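Uracil-dna glycosylase (Deinococcus radiodurans, PDB 4UQM) is a DNA-binding member of the uracil-DNA glycosylase superfamily, an alpha/beta protein with a central parallel sheet and helices packed around it. Local coordinates at residues Leu145-Arg148 against Asn153-Gln156; Gln49-Tyr54 against Pro58-Val63; Asp83-Pro88 against Leu94-Arg99. The protein carries 1 engineered substitution. All blocks are in the same frame, centred on the assembly; numbering follows the deposited sequence.

Contact 1 of 3, residues Leu145-Arg148 against Asn153-Gln156; sequences LTVR and NSHQ
His155 presents the edge of its imidazole to Thr146, and ND1 and Thr146 OG1 lie 2.7 Å apart, the hydroxyl in the plane of the ring. Either partner could supply the proton, and the ambivalence of a hydroxyl suits the place, because Trp160 NE1 also hydrogen-bonds to OG1. The other ring nitrogen, NE2, is held by Glu50 OE1, which forms a salt bridge with Arg148 NE as well. The carboxylate would tend to favour a proton on the imidazole, while the guanidinium, with Arg148 NE 4.6 Å from His155 NE2, would tend to oppose it.

The backbone N of Arg148 sits over the centre of the ring face, yet its hydrogen bond goes to Ser154 OG, at 2.9 Å with an N-H...O angle of 145°. Ser154 chi1 of 45° sets the hydroxyl between backbone N and carbonyl carbon, where it can accept from Arg148 and also bond to Gln151 O. A serine thus satisfies two backbone groups at once. Val147 CG2 packs 3.4 Å from the same Ser154 OG, an apolar flank to this small polar cluster.

One water completes the pairing: it donates to Thr146 O (2.8 Å) and accepts from His155 N (2.9 Å), bridging two lengths of backbone that do not bond directly to each other here. Gln156 N returns to Asn153 O at 3.1 Å. The arrangement is that of a type I beta turn, Asn153 to Gln156, folded back by side-chain and water bonds onto the short strand 147-148 that precedes it.

Contact 2 of 3, residues Gln49-Tyr54 against Pro58-Val63; sequences QERKEY and PPAPDV
Arg51 reaches from the last turns of its helix to a single backbone oxygen, Pro58 O, and grips it end-on with both terminal nitrogens. The bond from Arg51 NH2 to Pro58 O is the shorter, 3.0 Å, with the nitrogen nearly in line with the carbonyl bond. Arg51 NH1 reaches Pro58 O at 3.3 Å and comes from a direction tilted out of the carbonyl plane. The two bonds converge on one oxygen close to the guanidinium plane and hold the edge of the group in line with it, while Ala60 over a face limits its tilt. An arginine suits the task through its length: the chain, extended from CG to NE (chi3 -176°), bridges backbones whose nearest CA atoms, Arg51 and Ala60, are 8.9 Å apart.

The tight part lies around the guanidinium. Ala60 N lies over one face, 3.3 Å above the plane of the Arg51 group and offset toward its rim, and Val63 CG2 touches Arg51 NH2 at 3.6 Å; Pro58 and Val63 are buried. Toward solvent the contact thins to the exposed methyl of Ala60, its CB 3.7 Å from Arg51 NE, and a marginal approach of the partly exposed Pro59.

Through its two bonds to Pro58 O, the arginine ties the C-terminal end of helix 38-53 to the loop joining strand 56-57 to helix 65-69, with Thr146, just ahead of strand 147-148, touching both Arg51 and Val63.

Contact 3 of 3, residues Asp83-Pro88 against Leu94-Arg99; sequences DPYHGP and LSFSVR. With nucleotides of chain B.
Tyr85 OH donates a short hydrogen bond, 2.7 Å, to the backbone oxygen Phe96 O. The approach is not the usual one: the C=O...O angle is 112° and the hydroxyl stands above the carbonyl plane, so the bond does not follow a lone pair. With CG anti to its carbonyl carbon (chi1 -71°), the tyrosine meets the carbonyls with the edge of its ring, and beside the hydroxyl its CE2 lies 3.7 Å from Ser97 O, also near the ring plane. Tyr85 CE2 also packs against Val98 CG1, at 3.9 Å. A tyrosine fits because its ring packs in a buried contact while its hydroxyl supplies a donor for a main-chain oxygen.

Tyr85 belongs to the Asp-Pro-Tyr-His signature of the family, in the loop that follows strand 77-81 of the parallel sheet. Facing it, Leu94 to Ser97 form a type II beta turn closed by Ser97 N to Leu94 O at 3.1 Å. Phe96 occupies the third position of this turn with a positive phi, a conformation that glycine adopts more easily. While its carbonyl goes to Tyr85, its CB starts away from the other segment, and the ring meets Trp183 edge-to-face. The hydroxyl of Ser97, the last residue of the turn, is engaged by the backbone, its OG bonding to Leu130 N.

The next residue of the signature turns to the DNA. His86 NE2 donates to OP2 of DA8 of chain B at 2.7 Å, with a nearly straight N-H...O angle of 163°. The phosphate oxygen lies at the edge of the imidazole, in its plane, where the N-H points.

Overall arrangement
Contact 3 is the most deeply set, all its touching residues being buried, whereas contacts 1 and 2 are partly buried and lie farther from the centre of the chain. Their chemistry differs too: an aromatic hydroxyl serves a buried carbonyl in contact 3, side-chain hydroxyls, an imidazole and a water share the bonding in contact 1, and a cationic guanidinium bridges the more open contact 2. Helix 38-53 joins contacts 1 and 2, since its Glu50 is a partner of residues in 145-148 and 153-156. Contact 1 meets contact 3 through Asp83 OD2, which is bonded to Asn153 N, while Pro58 packs on Pro84 between contacts 2 and 3.

Contact 1 of 3, residues Leu145-Arg148 against Asn153-Gln156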
loop_
_atom_site.group_PDB
_atom_site.type_symbol
_atom_site.label_atom_id
_atom_site.label_comp_id
_atom_site.label_asym_id
_atom_site.label_seq_id
_atom_site.Cartn_x
_atom_site.Cartn_y
_atom_site.Cartn_z
ATOM N N LEU A 145 -2.400 -2.365 8.666
ATOM C CA LEU A 145 -2.689 -3.477 7.752
ATOM C C LEU A 145 -3.906 -4.310 8.062
ATOM O O LEU A 145 -4.233 -5.279 7.335
ATOM C CB LEU A 145 -1.443 -4.361 7.626
ATOM C CG LEU A 145 -0.215 -3.666 6.988
ATOM C CD1 LEU A 145 0.865 -4.712 6.837
ATOM C CD2 LEU A 145 -0.507 -3.122 5.586
ATOM N N THR A 146 -4.654 -3.898 9.103
ATOM C CA THR A 146 -5.964 -4.521 9.386
ATOM C C THR A 146 -6.935 -3.428 9.848
ATOM O O THR A 146 -6.517 -2.303 10.190
ATOM C CB THR A 146 -5.838 -5.576 10.511
ATOM O OG1 THR A 146 -5.232 -5.009 11.676
ATOM C CG2 THR A 146 -5.051 -6.811 10.059
ATOM N N VAL A 147 -8.217 -3.752 9.853
ATOM C CA VAL A 147 -9.264 -2.833 10.291
ATOM C C VAL A 147 -10.472 -3.618 10.745
ATOM O O VAL A 147 -10.753 -4.705 10.255
ATOM C CB VAL A 147 -9.636 -1.887 9.137
ATOM C CG1 VAL A 147 -10.235 -2.631 7.944
ATOM C CG2 VAL A 147 -10.561 -0.773 9.604
ATOM N N ARG A 148 -11.158 -3.110 11.749
ATOM C CA ARG A 148 -12.450 -3.675 12.161
ATOM C C ARG A 148 -13.539 -3.255 11.176
ATOM O O ARG A 148 -13.569 -2.092 10.700
ATOM C CB ARG A 148 -12.782 -3.185 13.579
ATOM C CG ARG A 148 -13.849 -3.937 14.310
ATOM C CD ARG A 148 -14.059 -3.294 15.674
ATOM N NE ARG A 148 -12.870 -3.120 16.558
ATOM C CZ ARG A 148 -12.819 -2.351 17.634
ATOM N NH1 ARG A 148 -13.864 -1.656 18.042
ATOM N NH2 ARG A 148 -11.739 -2.271 18.343
ATOM N N ASN A 153 -9.794 3.207 10.410
ATOM C CA ASN A 153 -8.652 3.490 11.292
ATOM C C ASN A 153 -8.838 2.937 12.711
ATOM O O ASN A 153 -8.169 3.347 13.634
ATOM C CB ASN A 153 -8.318 4.989 11.340
ATOM C CG ASN A 153 -6.910 5.269 10.957
ATOM O OD1 ASN A 153 -6.235 4.419 10.414
ATOM N ND2 ASN A 153 -6.448 6.477 11.213
ATOM N N SER A 154 -9.730 1.938 12.853
ATOM C CA SER A 154 -9.962 1.295 14.140
ATOM C C SER A 154 -8.791 0.529 14.698
ATOM O O SER A 154 -8.728 0.299 15.911
ATOM C CB SER A 154 -11.161 0.366 14.071
ATOM O OG SER A 154 -11.171 -0.454 12.909
ATOM N N HIS A 155 -7.837 0.152 13.838
ATOM C CA HIS A 155 -6.606 -0.473 14.319
ATOM C C HIS A 155 -5.384 0.420 14.285
ATOM O O HIS A 155 -4.269 -0.038 14.369
ATOM C CB HIS A 155 -6.320 -1.784 13.585
ATOM C CG HIS A 155 -7.243 -2.883 13.972
ATOM N ND1 HIS A 155 -7.156 -4.148 13.417
ATOM C CD2 HIS A 155 -8.259 -2.939 14.859
ATOM C CE1 HIS A 155 -8.066 -4.927 13.974
ATOM N NE2 HIS A 155 -8.758 -4.217 14.844
ATOM N N GLN A 156 -5.605 1.734 14.142
ATOM C CA GLN A 156 -4.526 2.702 14.308
ATOM C C GLN A 156 -3.950 2.631 15.721
ATOM O O GLN A 156 -4.673 2.431 16.691
ATOM C CB GLN A 156 -5.036 4.111 13.914
ATOM C CG GLN A 156 -4.007 5.221 13.852
ATOM C CD GLN A 156 -3.585 5.706 15.187
ATOM O OE1 GLN A 156 -4.347 5.669 16.159
ATOM N NE2 GLN A 156 -2.355 6.161 15.269
HETATM O O HOH W 1 -7.552 0.184 10.978
#

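Contact 2 of 3, residues Gln49-Tyr54 against Pro58-Val63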
loop_
_atom_site.group_PDB
_atom_site.type_symbol
_atom_site.label_atom_id
_atom_site.label_comp_id
_atom_site.label_asym_id
_atom_site.label_seq_id
_atom_site.Cartn_x
_atom_site.Cartn_y
_atom_site.Cartn_z
ATOM N N GLN A 49 -7.302 -11.428 19.419
ATOM C CA GLN A 49 -8.489 -11.068 20.206
ATOM C C GLN A 49 -9.518 -10.361 19.356
ATOM O O GLN A 49 -10.735 -10.645 19.437
ATOM C CB GLN A 49 -8.102 -10.174 21.396
ATOM C CG GLN A 49 -7.582 -10.882 22.618
ATOM C CD GLN A 49 -8.724 -11.598 23.357
ATOM O OE1 GLN A 49 -9.898 -11.424 23.033
ATOM N NE2 GLN A 49 -8.384 -12.397 24.276
ATOM N N GLU A 50 -9.034 -9.444 18.528
ATOM C CA GLU A 50 -9.947 -8.720 17.651
ATOM C C GLU A 50 -10.685 -9.647 16.671
ATOM O O GLU A 50 -11.897 -9.525 16.449
ATOM C CB GLU A 50 -9.224 -7.617 16.873
ATOM C CG GLU A 50 -8.865 -6.409 17.728
ATOM C CD GLU A 50 -10.041 -5.431 17.851
ATOM O OE1 GLU A 50 -10.525 -4.978 16.818
ATOM O OE2 GLU A 50 -10.540 -5.170 18.978
ATOM N N ARG A 51 -9.954 -10.611 16.112
ATOM C CA ARG A 51 -10.586 -11.595 15.197
ATOM C C ARG A 51 -11.577 -12.519 15.904
ATOM O O ARG A 51 -12.573 -13.006 15.298
ATOM C CB ARG A 51 -9.543 -12.387 14.412
ATOM C CG ARG A 51 -8.818 -11.559 13.386
ATOM C CD ARG A 51 -7.916 -12.403 12.505
ATOM N NE ARG A 51 -7.142 -11.577 11.575
ATOM C CZ ARG A 51 -7.600 -11.008 10.424
ATOM N NH1 ARG A 51 -8.846 -11.149 9.971
ATOM N NH2 ARG A 51 -6.785 -10.222 9.735
ATOM N N LYS A 52 -11.352 -12.743 17.196
ATOM C CA LYS A 52 -12.285 -13.517 18.011
ATOM C C LYS A 52 -13.591 -12.768 18.216
ATOM O O LYS A 52 -14.670 -13.371 18.162
ATOM C CB LYS A 52 -11.634 -13.839 19.354
ATOM C CG LYS A 52 -12.506 -14.523 20.380
ATOM C CD LYS A 52 -11.707 -14.717 21.686
ATOM C CE LYS A 52 -12.516 -15.307 22.826
ATOM N NZ LYS A 52 -11.865 -14.939 24.103
ATOM N N GLU A 53 -13.499 -11.463 18.459
ATOM C CA GLU A 53 -14.665 -10.688 18.913
ATOM C C GLU A 53 -15.349 -9.918 17.820
ATOM O O GLU A 53 -16.454 -9.478 18.016
ATOM C CB GLU A 53 -14.284 -9.740 20.058
ATOM C CG GLU A 53 -13.748 -10.430 21.314
ATOM C CD GLU A 53 -14.767 -11.316 22.000
ATOM O OE1 GLU A 53 -15.924 -11.237 21.596
ATOM O OE2 GLU A 53 -14.415 -12.022 22.956
ATOM N N TYR A 54 -14.659 -9.684 16.693
ATOM C CA TYR A 54 -15.180 -8.845 15.581
ATOM C C TYR A 54 -14.859 -9.434 14.253
ATOM O O TYR A 54 -14.106 -10.374 14.183
ATOM C CB TYR A 54 -14.501 -7.500 15.637
ATOM C CG TYR A 54 -14.764 -6.689 16.865
ATOM C CD1 TYR A 54 -16.017 -6.115 17.054
ATOM C CD2 TYR A 54 -13.756 -6.416 17.782
ATOM C CE1 TYR A 54 -16.265 -5.293 18.159
ATOM C CE2 TYR A 54 -13.994 -5.592 18.882
ATOM C CZ TYR A 54 -15.233 -5.030 19.066
ATOM O OH TYR A 54 -15.484 -4.179 20.169
ATOM N N PRO A 58 -8.235 -7.202 6.122
ATOM C CA PRO A 58 -8.641 -8.285 5.241
ATOM C C PRO A 58 -8.554 -9.629 5.984
ATOM O O PRO A 58 -8.120 -9.683 7.117
ATOM C CB PRO A 58 -7.555 -8.249 4.161
ATOM C CG PRO A 58 -6.328 -7.819 4.936
ATOM C CD PRO A 58 -6.858 -6.785 5.903
ATOM N N PRO A 59 -8.970 -10.703 5.330
ATOM C CA PRO A 59 -8.761 -12.044 5.913
ATOM C C PRO A 59 -7.298 -12.247 6.290
ATOM O O PRO A 59 -6.365 -11.723 5.617
ATOM C CB PRO A 59 -9.183 -12.983 4.781
ATOM C CG PRO A 59 -10.204 -12.159 3.994
ATOM C CD PRO A 59 -9.630 -10.795 4.020
ATOM N N ALA A 60 -7.070 -12.984 7.384
ATOM C CA ALA A 60 -5.709 -13.118 7.892
ATOM C C ALA A 60 -4.712 -13.658 6.831
ATOM O O ALA A 60 -3.593 -13.159 6.776
ATOM C CB ALA A 60 -5.681 -13.976 9.151
ATOM N N PRO A 61 -5.118 -14.625 5.975
ATOM C CA PRO A 61 -4.161 -15.074 4.960
ATOM C C PRO A 61 -3.703 -14.018 3.983
ATOM O O PRO A 61 -2.749 -14.261 3.254
ATOM C CB PRO A 61 -4.925 -16.202 4.251
ATOM C CG PRO A 61 -5.900 -16.704 5.315
ATOM C CD PRO A 61 -6.364 -15.440 5.940
ATOM N N ASP A 62 -4.425 -12.884 3.916
ATOM C CA ASP A 62 -4.154 -11.882 2.917
ATOM C C ASP A 62 -3.409 -10.664 3.472
ATOM O O ASP A 62 -2.975 -9.784 2.699
ATOM C CB ASP A 62 -5.477 -11.369 2.316
ATOM C CG ASP A 62 -6.221 -12.415 1.612
ATOM O OD1 ASP A 62 -5.609 -13.336 1.069
ATOM O OD2 ASP A 62 -7.468 -12.358 1.597
ATOM N N VAL A 63 -3.227 -10.574 4.796
ATOM C CA VAL A 63 -2.713 -9.354 5.387
ATOM C C VAL A 63 -1.404 -8.908 4.792
ATOM O O VAL A 63 -1.185 -7.694 4.600
ATOM C CB VAL A 63 -2.608 -9.507 6.932
ATOM C CG1 VAL A 63 -1.774 -8.409 7.597
ATOM C CG2 VAL A 63 -3.982 -9.531 7.555
#

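Contact 3 of 3, residues Asp83-Pro88 against Leu94-Arg99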
loop_
_atom_site.group_PDB
_atom_site.type_symbol
_atom_site.label_atom_id
_atom_site.label_comp_id
_atom_site.label_asym_id
_atom_site.label_seq_id
_atom_site.Cartn_x
_atom_site.Cartn_y
_atom_site.Cartn_z
ATOM N N ASP A 83 -5.387 2.642 5.795
ATOM C CA ASP A 83 -5.709 1.339 6.361
ATOM C C ASP A 83 -6.616 0.647 5.363
ATOM O O ASP A 83 -7.057 1.250 4.368
ATOM C CB ASP A 83 -6.321 1.452 7.796
ATOM C CG ASP A 83 -7.717 2.030 7.851
ATOM O OD1 ASP A 83 -8.081 2.962 7.129
ATOM O OD2 ASP A 83 -8.529 1.499 8.673
ATOM N N PRO A 84 -6.858 -0.650 5.521
ATOM C CA PRO A 84 -7.575 -1.372 4.482
ATOM C C PRO A 84 -9.013 -0.948 4.336
ATOM O O PRO A 84 -9.652 -0.426 5.288
ATOM C CB PRO A 84 -7.508 -2.831 4.930
ATOM C CG PRO A 84 -6.346 -2.892 5.853
ATOM C CD PRO A 84 -6.365 -1.555 6.562
ATOM N N TYR A 85 -9.618 -1.228 3.188
ATOM C CA TYR A 85 -11.061 -1.043 3.060
ATOM C C TYR A 85 -11.766 -1.861 4.182
ATOM O O TYR A 85 -11.313 -2.970 4.542
ATOM C CB TYR A 85 -11.601 -1.662 1.770
ATOM C CG TYR A 85 -11.228 -0.960 0.503
ATOM C CD1 TYR A 85 -11.569 0.371 0.271
ATOM C CD2 TYR A 85 -10.509 -1.645 -0.489
ATOM C CE1 TYR A 85 -11.236 0.997 -0.942
ATOM C CE2 TYR A 85 -10.232 -1.053 -1.700
ATOM C CZ TYR A 85 -10.566 0.284 -1.904
ATOM O OH TYR A 85 -10.266 0.973 -3.093
ATOM N N HIS A 86 -12.876 -1.353 4.685
ATOM C CA HIS A 86 -13.485 -1.879 5.899
ATOM C C HIS A 86 -14.867 -2.423 5.668
ATOM O O HIS A 86 -15.629 -2.674 6.640
ATOM C CB HIS A 86 -13.474 -0.834 7.025
ATOM C CG HIS A 86 -14.241 0.413 6.736
ATOM N ND1 HIS A 86 -13.594 1.609 6.577
ATOM C CD2 HIS A 86 -15.543 0.641 6.444
ATOM C CE1 HIS A 86 -14.471 2.542 6.256
ATOM N NE2 HIS A 86 -15.663 1.991 6.161
ATOM N N GLY A 87 -15.201 -2.709 4.411
ATOM C CA GLY A 87 -16.465 -3.386 4.088
ATOM C C GLY A 87 -16.254 -4.830 3.611
ATOM O O GLY A 87 -15.124 -5.256 3.284
ATOM N N PRO A 88 -17.337 -5.615 3.541
ATOM C CA PRO A 88 -17.126 -7.021 3.248
ATOM C C PRO A 88 -16.581 -7.273 1.830
ATOM O O PRO A 88 -16.988 -6.602 0.906
ATOM C CB PRO A 88 -18.520 -7.642 3.442
ATOM C CG PRO A 88 -19.475 -6.500 3.398
ATOM C CD PRO A 88 -18.718 -5.338 3.961
ATOM N N LEU A 94 -3.697 -5.855 -0.950
ATOM C CA LEU A 94 -3.042 -4.899 -1.863
ATOM C C LEU A 94 -3.864 -3.632 -1.738
ATOM O O LEU A 94 -5.031 -3.628 -2.062
ATOM C CB LEU A 94 -3.099 -5.368 -3.332
ATOM C CG LEU A 94 -2.400 -6.636 -3.748
ATOM C CD1 LEU A 94 -2.532 -6.783 -5.255
ATOM C CD2 LEU A 94 -0.988 -6.542 -3.318
ATOM N N SER A 95 -3.245 -2.571 -1.206
ATOM C CA SER A 95 -4.004 -1.372 -0.926
ATOM C C SER A 95 -4.756 -0.869 -2.147
ATOM O O SER A 95 -4.228 -0.820 -3.265
ATOM C CB SER A 95 -3.150 -0.284 -0.305
ATOM O OG SER A 95 -2.159 0.236 -1.188
ATOM N N PHE A 96 -5.997 -0.463 -1.892
ATOM C CA PHE A 96 -6.927 0.078 -2.880
ATOM C C PHE A 96 -7.536 -0.904 -3.846
ATOM O O PHE A 96 -8.513 -0.553 -4.531
ATOM C CB PHE A 96 -6.324 1.264 -3.627
ATOM C CG PHE A 96 -5.875 2.360 -2.693
ATOM C CD1 PHE A 96 -6.847 3.202 -2.122
ATOM C CD2 PHE A 96 -4.571 2.515 -2.257
ATOM C CE1 PHE A 96 -6.511 4.152 -1.201
ATOM C CE2 PHE A 96 -4.242 3.489 -1.318
ATOM C CZ PHE A 96 -5.219 4.322 -0.777
ATOM N N SER A 97 -7.000 -2.130 -3.928
ATOM C CA SER A 97 -7.457 -3.108 -4.914
ATOM C C SER A 97 -8.704 -3.870 -4.426
ATOM O O SER A 97 -8.890 -4.131 -3.238
ATOM C CB SER A 97 -6.352 -4.116 -5.163
ATOM O OG SER A 97 -6.596 -5.016 -6.220
ATOM N N VAL A 98 -9.536 -4.271 -5.371
ATOM C CA VAL A 98 -10.582 -5.246 -5.103
ATOM C C VAL A 98 -10.488 -6.358 -6.134
ATOM O O VAL A 98 -10.012 -6.167 -7.268
ATOM C CB VAL A 98 -11.998 -4.609 -5.061
ATOM C CG1 VAL A 98 -12.107 -3.661 -3.895
ATOM C CG2 VAL A 98 -12.375 -3.869 -6.327
ATOM N N ARG A 99 -11.012 -7.518 -5.745
ATOM C CA ARG A 99 -10.951 -8.715 -6.586
ATOM C C ARG A 99 -11.846 -8.596 -7.804
ATOM O O ARG A 99 -12.786 -7.821 -7.805
ATOM C CB ARG A 99 -11.251 -9.976 -5.771
ATOM C CG ARG A 99 -10.212 -10.228 -4.668
ATOM C CD ARG A 99 -8.933 -10.745 -5.243
ATOM N NE ARG A 99 -7.858 -11.028 -4.275
ATOM C CZ ARG A 99 -7.766 -12.080 -3.460
ATOM N NH1 ARG A 99 -8.739 -12.979 -3.378
ATOM N NH2 ARG A 99 -6.696 -12.208 -2.675
ATOM P P DA B 8 -19.026 2.559 4.527
ATOM O OP1 DA B 8 -19.862 1.337 4.418
ATOM O OP2 DA B 8 -18.157 2.846 5.703
ATOM O "O5'" DA B 8 -18.274 2.910 3.165
ATOM C "C5'" DA B 8 -17.248 3.896 3.229
ATOM C "C4'" DA B 8 -16.963 4.466 1.861
ATOM O "O4'" DA B 8 -17.966 5.449 1.512
ATOM C "C3'" DA B 8 -15.624 5.191 1.817
ATOM O "O3'" DA B 8 -14.976 5.016 0.566
ATOM C "C2'" DA B 8 -15.980 6.650 1.987
ATOM C "C1'" DA B 8 -17.392 6.745 1.435
ATOM N N9 DA B 8 -18.237 7.669 2.194
ATOM C C8 DA B 8 -19.065 8.638 1.682
ATOM N N7 DA B 8 -19.662 9.359 2.599
ATOM C C5 DA B 8 -19.182 8.845 3.795
ATOM C C6 DA B 8 -19.414 9.197 5.137
ATOM N N6 DA B 8 -20.249 10.172 5.512
ATOM N N1 DA B 8 -18.783 8.481 6.094
ATOM C C2 DA B 8 -17.934 7.514 5.716
ATOM N N3 DA B 8 -17.626 7.099 4.488
ATOM C C4 DA B 8 -18.289 7.816 3.560
#